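Local coordinates for cell surface protein (Faecalibacterium prausnitzii A2-165, PDB 4GT6) that is of uncharacterised function but, as a leucine-rich-repeat segment of a larger cell surface protein, is probably involved in binding other proteins outside the cell, at residues L162-L167 with L184-I189; R177-T182 with N199-C204. One frame throughout, in Å; residues are numbered along the deposited sequence. Where two conformers were deposited one is given.

Contact 1: L162-L167 with L184-I189; sequences LHTVTL and LTQIHI. With EDO (1,2-ethanediol), chain J.
His163 and Thr185 carry the direct backbone link between the two segments: Thr185 N donates to His163 O at 3.2 Å, with an N-H...O angle of 160°. The same oxygen takes a CA-H...O contact from Leu184. Gln186 NE2 adds a weak bond to it and a second weak one, 3.3 Å long, to Thr164 OG1. With CG lying between the backbone N and the carbonyl carbon (chi1 67°) and a further bend at chi2, the Gln186 chain turns back toward the Thr185 end and brings its amide across to 162-167. Thr185 OG1 donates to Gln186 OE1 from above the amide plane, at a distance of 2.5 Å that is doubtfully short, and may help to hold the amide.

Residues 164-166 and 186-189 are equivalent strands of adjacent coils of the BspA-type leucine-rich-repeat solenoid, yet beyond Thr185 N their backbones make no further direct hydrogen bond. Two waters fill in. One accepts from Val165 N and from Gln186 NE2 and donates to Gln186 O at 2.7 Å; the other links Leu167 N with His188 O. An ethanediol, probably from the crystallisation liquor, lies between the strands: its O1 donates to Val165 O and accepts from His188 N at 3.0 Å, nearly straight at 168°.

Apolar contact is confined to Val165 and Leu184, whose branches CG2 and CD2 meet at 3.8 Å.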
ATOM      1  N   LEU A 162      -6.648   4.803  -9.120  1.00 14.82           N
ATOM      2  CA  LEU A 162      -7.416   5.267  -7.959  1.00 14.89           C
ATOM      3  C   LEU A 162      -6.861   6.619  -7.480  1.00 18.59           C
ATOM      4  O   LEU A 162      -5.794   6.663  -6.873  1.00 18.37           O
ATOM      5  CB  LEU A 162      -7.384   4.191  -6.852  1.00 14.36           C
ATOM      6  CG  LEU A 162      -8.154   4.481  -5.554  1.00 17.39           C
ATOM      7  CD1 LEU A 162      -9.657   4.671  -5.823  1.00 17.01           C
ATOM      8  CD2 LEU A 162      -7.966   3.329  -4.560  1.00 18.32           C
ATOM      9  N   HIS A 163      -7.581   7.701  -7.784  1.00 15.93           N
ATOM     10  CA  HIS A 163      -7.085   9.055  -7.484  1.00 16.63           C
ATOM     11  C   HIS A 163      -7.798   9.728  -6.307  1.00 20.87           C
ATOM     12  O   HIS A 163      -7.302  10.748  -5.815  1.00 19.03           O
ATOM     13  CB  HIS A 163      -7.156   9.946  -8.733  1.00 17.37           C
ATOM     14  CG  HIS A 163      -8.546  10.149  -9.259  1.00 21.18           C
ATOM     15  ND1 HIS A 163      -9.419  11.044  -8.663  1.00 23.35           N
ATOM     16  CD2 HIS A 163      -9.177   9.547 -10.296  1.00 22.94           C
ATOM     17  CE1 HIS A 163     -10.539  10.980  -9.370  1.00 23.34           C
ATOM     18  NE2 HIS A 163     -10.451  10.070 -10.341  1.00 23.28           N
ATOM     19  N   THR A 164      -8.968   9.210  -5.896  1.00 17.91           N
ATOM     20  CA  THR A 164      -9.721   9.783  -4.775  1.00 18.67           C
ATOM     21  C   THR A 164     -10.322   8.667  -3.942  1.00 22.39           C
ATOM     22  O   THR A 164     -10.966   7.766  -4.486  1.00 20.28           O
ATOM     23  CB  THR A 164     -10.823  10.759  -5.272  1.00 25.26           C
ATOM     24  OG1 THR A 164     -10.242  11.779  -6.082  1.00 25.21           O
ATOM     25  CG2 THR A 164     -11.594  11.419  -4.130  1.00 26.86           C
ATOM     26  N   VAL A 165     -10.125   8.738  -2.617  1.00 19.03           N
ATOM     27  CA  VAL A 165     -10.717   7.800  -1.665  1.00 18.55           C
ATOM     28  C   VAL A 165     -11.328   8.622  -0.551  1.00 24.41           C
ATOM     29  O   VAL A 165     -10.645   9.475   0.038  1.00 26.19           O
ATOM     30  CB  VAL A 165      -9.767   6.698  -1.104  1.00 22.92           C
ATOM     31  CG1 VAL A 165     -10.480   5.831  -0.050  1.00 22.53           C
ATOM     32  CG2 VAL A 165      -9.242   5.791  -2.214  1.00 23.87           C
ATOM     33  N   THR A 166     -12.591   8.359  -0.247  1.00 18.43           N
ATOM     34  CA  THR A 166     -13.271   9.017   0.863  1.00 17.82           C
ATOM     35  C   THR A 166     -13.375   8.015   2.006  1.00 22.24           C
ATOM     36  O   THR A 166     -13.992   6.954   1.852  1.00 20.70           O
ATOM     37  CB  THR A 166     -14.627   9.576   0.421  1.00 25.62           C
ATOM     38  OG1 THR A 166     -14.384  10.509  -0.632  1.00 26.21           O
ATOM     39  CG2 THR A 166     -15.394  10.269   1.580  1.00 27.70           C
ATOM     40  N   LEU A 167     -12.718   8.334   3.141  1.00 19.32           N
ATOM     41  CA  LEU A 167     -12.777   7.478   4.319  1.00 19.15           C
ATOM     42  C   LEU A 167     -13.802   8.023   5.291  1.00 22.60           C
ATOM     43  O   LEU A 167     -13.881   9.242   5.465  1.00 22.67           O
ATOM     44  CB  LEU A 167     -11.401   7.356   5.004  1.00 19.19           C
ATOM     45  CG  LEU A 167     -10.275   6.684   4.201  1.00 23.98           C
ATOM     46  CD1 LEU A 167      -9.049   6.523   5.079  1.00 25.26           C
ATOM     47  CD2 LEU A 167     -10.692   5.317   3.710  1.00 22.75           C
ATOM     48  N   LEU A 184      -3.598   8.558  -5.792  1.00 15.89           N
ATOM     49  CA  LEU A 184      -4.217   9.577  -4.924  1.00 15.16           C
ATOM     50  C   LEU A 184      -3.588  10.956  -5.123  1.00 18.24           C
ATOM     51  O   LEU A 184      -2.362  11.070  -5.052  1.00 17.40           O
ATOM     52  CB  LEU A 184      -4.058   9.178  -3.439  1.00 15.04           C
ATOM     53  CG  LEU A 184      -4.848   7.952  -2.976  1.00 18.64           C
ATOM     54  CD1 LEU A 184      -4.480   7.622  -1.526  1.00 19.03           C
ATOM     55  CD2 LEU A 184      -6.379   8.191  -3.124  1.00 18.02           C
ATOM     56  N   THR A 185      -4.406  11.982  -5.392  1.00 15.90           N
ATOM     57  CA  THR A 185      -3.896  13.358  -5.561  1.00 15.61           C
ATOM     58  C   THR A 185      -3.994  14.091  -4.213  1.00 19.42           C
ATOM     59  O   THR A 185      -3.330  15.105  -3.985  1.00 19.20           O
ATOM     60  CB  THR A 185      -4.670  14.076  -6.686  1.00 22.39           C
ATOM     61  OG1 THR A 185      -6.078  13.911  -6.456  1.00 21.31           O
ATOM     62  CG2 THR A 185      -4.347  13.499  -8.050  1.00 19.22           C
ATOM     63  N   GLN A 186      -4.854  13.573  -3.332  1.00 16.15           N
ATOM     64  CA  GLN A 186      -5.050  14.084  -1.988  1.00 16.08           C
ATOM     65  C   GLN A 186      -5.451  12.959  -1.053  1.00 20.74           C
ATOM     66  O   GLN A 186      -5.990  11.929  -1.495  1.00 18.88           O
ATOM     67  CB  GLN A 186      -6.105  15.215  -1.926  1.00 17.49           C
ATOM     68  CG  GLN A 186      -7.550  14.766  -2.241  1.00 25.75           C
ATOM     69  CD  GLN A 186      -7.729  14.353  -3.685  1.00 31.81           C
ATOM     70  OE1 GLN A 186      -7.369  15.092  -4.610  1.00 27.73           O
ATOM     71  NE2 GLN A 186      -8.170  13.115  -3.913  1.00 23.06           N
ATOM     72  N   ILE A 187      -5.155  13.168   0.249  0.50 19.30           N
ATOM     73  CA  ILE A 187      -5.469  12.281   1.371  0.50 19.22           C
ATOM     74  C   ILE A 187      -6.129  13.081   2.489  0.50 21.14           C
ATOM     75  O   ILE A 187      -5.608  14.143   2.846  0.50 20.30           O
ATOM     76  CB  ILE A 187      -4.173  11.598   1.933  0.50 22.41           C
ATOM     77  CG1 ILE A 187      -3.480  10.664   0.944  0.50 22.83           C
ATOM     78  CG2 ILE A 187      -4.448  10.854   3.239  0.50 23.89           C
ATOM     79  CD1 ILE A 187      -2.028  10.388   1.405  0.50 27.39           C
ATOM     80  N   HIS A 188      -7.237  12.568   3.071  1.00 17.75           N
ATOM     81  CA  HIS A 188      -7.797  13.149   4.284  1.00 17.16           C
ATOM     82  C   HIS A 188      -7.859  12.034   5.317  1.00 19.82           C
ATOM     83  O   HIS A 188      -8.467  10.986   5.066  1.00 20.27           O
ATOM     84  CB  HIS A 188      -9.157  13.834   4.111  1.00 18.63           C
ATOM     85  CG  HIS A 188      -9.691  14.338   5.427  1.00 21.78           C
ATOM     86  ND1 HIS A 188      -9.141  15.442   6.047  1.00 23.38           N
ATOM     87  CD2 HIS A 188     -10.631  13.801   6.243  1.00 23.64           C
ATOM     88  CE1 HIS A 188      -9.802  15.582   7.186  1.00 23.52           C
ATOM     89  NE2 HIS A 188     -10.714  14.622   7.342  1.00 23.80           N
ATOM     90  N   ILE A 189      -7.178  12.232   6.452  1.00 15.31           N
ATOM     91  CA  ILE A 189      -7.173  11.276   7.558  1.00 13.86           C
ATOM     92  C   ILE A 189      -8.314  11.639   8.507  1.00 18.54           C
ATOM     93  O   ILE A 189      -8.261  12.719   9.109  1.00 19.27           O
ATOM     94  CB  ILE A 189      -5.793  11.261   8.295  1.00 16.53           C
ATOM     95  CG1 ILE A 189      -4.595  11.051   7.305  1.00 16.20           C
ATOM     96  CG2 ILE A 189      -5.804  10.234   9.431  1.00 16.22           C
ATOM     97  CD1 ILE A 189      -4.611   9.731   6.429  1.00 16.73           C
TER
HETATM   98  C1  EDO J 908      -7.340   9.068   1.214  0.50 26.66           C
HETATM   99  O1  EDO J 908      -8.182  10.076   1.738  0.50 28.38           O
HETATM  100  C2  EDO J 908      -7.294   7.895   2.207  0.50 28.06           C
HETATM  101  O2  EDO J 908      -6.862   8.382   3.472  0.50 29.60           O
HETATM  102  O   HOH W   1      -8.571  11.123  -1.765  1.00 21.63           O
HETATM  103  O   HOH W   2     -10.662  10.462   3.296  1.00 27.59           O

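Contact 2: R177-T182 with N199-C204; sequences RAFTGT and NAFSEC. With EDO (1,2-ethanediol), chain G; EDO (1,2-ethanediol), chain H; EDO (1,2-ethanediol), chain L; EDO (1,2-ethanediol), chain F.
The rings of Phe179 and Phe201 lie side by side and point the same way, their planes only 5° apart but slid so far that they barely overlap, with centroids 5.5 Å apart. The touch comes from one flank, Phe179 CD2 meeting Phe201 CE1 at 3.4 Å, while Ala200 O sits at the edge of the Phe179 ring. In both residues CG is anti to the carbonyl carbon (chi1 -62° and -63°); together with matching backbone turns and similar chi2 values, this sends the rings the same way. A third flat group, the Arg177 guanidinium, has Thr180 OG1 over the centre of one face; an ethanediol bound at its edge accepts from NH1 through O1 at 2.7 Å. The other hydroxyl, O2, of that ethanediol donates to Glu203 OE2. The Asn199 side chain runs alongside Arg177, its amide plane turned steeply from the guanidinium; its OD1 is bonded to His259.

These are equivalent turns of neighbouring BspA-type leucine-rich repeats: type I beta turns start at Arg177 and Asn199, and each places a phenylalanine in the solenoid core, where Phe201 packs on Ile189.

Backbone and hydroxyl bonds join the turns. Phe179 N reaches Ala200 O at 2.8 Å, and Gly181 N reaches Ser202 O at 3.0 Å. Asn199 O is gripped from opposite faces of its plane, by Thr180 OG1 at 2.8 Å and by Ser202 N of its own turn. Phe179 O accepts from both Thr182 N and Thr182 OG1, and Cys204 SG rests 3.3 Å from it. Gly181, at positive phi, passes close to the next turn, its CA 3.1 Å from Glu203 O in a CA-H...O contact.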
ATOM      1  N   ARG A 177       0.389  -0.884   3.855  1.00 12.98           N
ATOM      2  CA  ARG A 177       0.292  -0.912   2.384  0.50 13.44           C
ATOM      3  C   ARG A 177      -1.145  -0.702   1.851  1.00 16.94           C
ATOM      4  O   ARG A 177      -1.405  -0.991   0.680  1.00 16.08           O
ATOM      5  CB  ARG A 177       0.866  -2.250   1.826  0.50 13.86           C
ATOM      6  CG  ARG A 177       2.254  -2.621   2.386  0.50 13.17           C
ATOM      7  CD  ARG A 177       2.876  -3.885   1.785  0.50 17.19           C
ATOM      8  NE  ARG A 177       3.008  -3.846   0.325  0.50 20.48           N
ATOM      9  CZ  ARG A 177       3.943  -3.173  -0.340  0.50 34.33           C
ATOM     10  NH1 ARG A 177       4.841  -2.445   0.311  0.50 22.53           N
ATOM     11  NH2 ARG A 177       3.973  -3.208  -1.666  0.50 23.35           N
ATOM     12  N   ALA A 178      -2.063  -0.148   2.664  1.00 14.64           N
ATOM     13  CA  ALA A 178      -3.464   0.027   2.203  1.00 14.02           C
ATOM     14  C   ALA A 178      -3.592   0.806   0.880  1.00 16.79           C
ATOM     15  O   ALA A 178      -4.426   0.427   0.051  1.00 15.92           O
ATOM     16  CB  ALA A 178      -4.287   0.720   3.279  1.00 14.52           C
ATOM     17  N   PHE A 179      -2.758   1.864   0.656  1.00 14.10           N
ATOM     18  CA  PHE A 179      -2.850   2.666  -0.578  1.00 12.84           C
ATOM     19  C   PHE A 179      -1.536   2.707  -1.320  1.00 16.44           C
ATOM     20  O   PHE A 179      -1.307   3.638  -2.103  1.00 16.94           O
ATOM     21  CB  PHE A 179      -3.315   4.107  -0.257  1.00 14.73           C
ATOM     22  CG  PHE A 179      -4.686   4.127   0.367  1.00 15.10           C
ATOM     23  CD1 PHE A 179      -5.826   4.002  -0.419  1.00 18.08           C
ATOM     24  CD2 PHE A 179      -4.838   4.202   1.749  1.00 17.59           C
ATOM     25  CE1 PHE A 179      -7.098   3.969   0.166  1.00 19.51           C
ATOM     26  CE2 PHE A 179      -6.112   4.217   2.331  1.00 19.18           C
ATOM     27  CZ  PHE A 179      -7.229   4.103   1.537  1.00 19.20           C
ATOM     28  N   THR A 180      -0.659   1.708  -1.098  1.00 13.05           N
ATOM     29  CA  THR A 180       0.624   1.684  -1.827  1.00 13.61           C
ATOM     30  C   THR A 180       0.406   1.761  -3.343  1.00 17.36           C
ATOM     31  O   THR A 180      -0.424   1.026  -3.883  1.00 15.58           O
ATOM     32  CB  THR A 180       1.406   0.388  -1.508  1.00 19.63           C
ATOM     33  OG1 THR A 180       1.739   0.357  -0.138  1.00 17.38           O
ATOM     34  CG2 THR A 180       2.688   0.251  -2.321  1.00 17.32           C
ATOM     35  N   GLY A 181       1.141   2.647  -4.013  1.00 15.60           N
ATOM     36  CA  GLY A 181       1.132   2.703  -5.471  1.00 15.81           C
ATOM     37  C   GLY A 181      -0.120   3.226  -6.140  1.00 19.36           C
ATOM     38  O   GLY A 181      -0.253   3.087  -7.358  1.00 20.12           O
ATOM     39  N   THR A 182      -1.013   3.868  -5.378  1.00 14.75           N
ATOM     40  CA  THR A 182      -2.249   4.426  -5.929  1.00 14.55           C
ATOM     41  C   THR A 182      -1.993   5.800  -6.567  1.00 19.47           C
ATOM     42  O   THR A 182      -0.931   6.395  -6.379  1.00 19.97           O
ATOM     43  CB  THR A 182      -3.350   4.498  -4.856  1.00 21.09           C
ATOM     44  OG1 THR A 182      -2.911   5.346  -3.794  1.00 16.30           O
ATOM     45  CG2 THR A 182      -3.745   3.117  -4.332  1.00 18.80           C
ATOM     46  N   ASN A 199       4.101   1.839   5.226  1.00 14.21           N
ATOM     47  CA  ASN A 199       3.929   1.928   3.775  1.00 14.31           C
ATOM     48  C   ASN A 199       2.476   2.071   3.306  1.00 17.22           C
ATOM     49  O   ASN A 199       2.215   1.898   2.109  1.00 16.73           O
ATOM     50  CB  ASN A 199       4.583   0.700   3.096  1.00 15.99           C
ATOM     51  CG  ASN A 199       6.080   0.730   3.158  1.00 21.46           C
ATOM     52  OD1 ASN A 199       6.690   1.783   3.002  1.00 20.50           O
ATOM     53  ND2 ASN A 199       6.707  -0.413   3.447  1.00 19.09           N
ATOM     54  N   ALA A 200       1.553   2.490   4.192  1.00 15.22           N
ATOM     55  CA  ALA A 200       0.148   2.739   3.802  1.00 15.63           C
ATOM     56  C   ALA A 200       0.075   3.690   2.619  1.00 17.48           C
ATOM     57  O   ALA A 200      -0.799   3.539   1.773  1.00 17.01           O
ATOM     58  CB  ALA A 200      -0.629   3.333   4.982  1.00 16.26           C
ATOM     59  N   PHE A 201       1.010   4.682   2.547  1.00 13.36           N
ATOM     60  CA  PHE A 201       1.017   5.658   1.464  1.00 13.46           C
ATOM     61  C   PHE A 201       2.343   5.650   0.678  1.00 16.88           C
ATOM     62  O   PHE A 201       2.668   6.630  -0.004  1.00 17.02           O
ATOM     63  CB  PHE A 201       0.701   7.066   2.022  1.00 15.13           C
ATOM     64  CG  PHE A 201      -0.689   7.119   2.615  1.00 15.19           C
ATOM     65  CD1 PHE A 201      -1.816   7.093   1.793  1.00 17.47           C
ATOM     66  CD2 PHE A 201      -0.873   7.131   3.995  1.00 18.18           C
ATOM     67  CE1 PHE A 201      -3.105   7.123   2.343  1.00 17.92           C
ATOM     68  CE2 PHE A 201      -2.163   7.160   4.550  1.00 20.37           C
ATOM     69  CZ  PHE A 201      -3.271   7.167   3.719  1.00 18.00           C
ATOM     70  N   SER A 202       3.056   4.513   0.679  1.00 14.93           N
ATOM     71  CA  SER A 202       4.287   4.421  -0.114  1.00 14.52           C
ATOM     72  C   SER A 202       3.933   4.409  -1.616  1.00 18.86           C
ATOM     73  O   SER A 202       2.799   4.064  -1.991  1.00 16.07           O
ATOM     74  CB  SER A 202       5.088   3.179   0.260  1.00 18.85           C
ATOM     75  OG  SER A 202       4.376   2.002  -0.113  1.00 20.08           O
ATOM     76  N   GLU A 203       4.854   4.919  -2.462  1.00 15.84           N
ATOM     77  CA  GLU A 203       4.662   4.966  -3.922  1.00 15.61           C
ATOM     78  C   GLU A 203       3.365   5.717  -4.352  1.00 19.44           C
ATOM     79  O   GLU A 203       2.746   5.354  -5.340  1.00 21.03           O
ATOM     80  CB  GLU A 203       4.679   3.531  -4.516  1.00 16.45           C
ATOM     81  CG  GLU A 203       5.999   2.807  -4.307  1.00 20.32           C
ATOM     82  CD  GLU A 203       5.952   1.405  -4.889  1.00 25.85           C
ATOM     83  OE1 GLU A 203       5.924   1.286  -6.131  1.00 24.80           O
ATOM     84  OE2 GLU A 203       5.849   0.436  -4.111  1.00 27.42           O
ATOM     85  N   CYS A 204       2.959   6.758  -3.616  1.00 16.06           N
ATOM     86  CA  CYS A 204       1.806   7.557  -4.029  1.00 17.04           C
ATOM     87  C   CYS A 204       2.359   8.724  -4.847  1.00 20.11           C
ATOM     88  O   CYS A 204       2.512   9.848  -4.363  1.00 18.98           O
ATOM     89  CB  CYS A 204       0.983   8.004  -2.832  1.00 17.84           C
ATOM     90  SG  CYS A 204      -0.010   6.664  -2.111  1.00 20.76           S
TER
HETATM   91  C1  EDO G 905       7.937  -0.983  -1.272  1.00 42.01           C
HETATM   92  O1  EDO G 905       7.410  -1.776  -0.221  1.00 46.76           O
HETATM   93  C2  EDO G 905       7.302   0.426  -1.186  1.00 36.98           C
HETATM   94  O2  EDO G 905       5.927   0.349  -1.470  1.00 30.69           O
HETATM   95  C1  EDO H 906      -0.002   7.280 -10.109  1.00 36.96           C
HETATM   96  O1  EDO H 906       0.968   8.204 -10.515  1.00 41.11           O
HETATM   97  C2  EDO H 906       0.652   6.099  -9.364  1.00 40.26           C
HETATM   98  O2  EDO H 906       1.362   6.528  -8.189  1.00 39.63           O
HETATM   99  C1  EDO L 910       9.683  -1.992   4.355  1.00 35.06           C
HETATM  100  O1  EDO L 910       9.649  -0.675   3.828  1.00 22.05           O
HETATM  101  C2  EDO L 910      10.132  -2.033   5.826  1.00 38.65           C
HETATM  102  O2  EDO L 910       9.074  -1.599   6.646  1.00 42.20           O
HETATM  103  C1  EDO F 904       3.410   4.816   7.420  1.00 35.88           C
HETATM  104  O1  EDO F 904       4.541   4.357   6.628  1.00 30.58           O
HETATM  105  C2  EDO F 904       3.581   4.350   8.902  1.00 38.92           C
HETATM  106  O2  EDO F 904       2.785   5.074   9.851  1.00 43.15           O
HETATM  107  O   HOH W   3       5.691  -3.023   3.590  0.50 21.99           O

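From the N terminus the chain meets 162-167 first, then 177-182, 184-189 and 199-204, so the two contacts cross: the loop that contact 1 closes at 184-189 is still open when contact 2 begins at 177-182. Each contact has 16 residues between its segments and joins one solenoid coil to the next, contact 1 through the strands 164-166 and 186-189, contact 2 through the turns that follow strands 173-174 and 195-196. Their centres lie 11 Å apart, and they meet in the interior: Ile187 CD1 packs on Phe201 CD1 at 3.3 Å and Val165 CG2 on Phe179 CE1 at 3.7 Å, tying strands to turns.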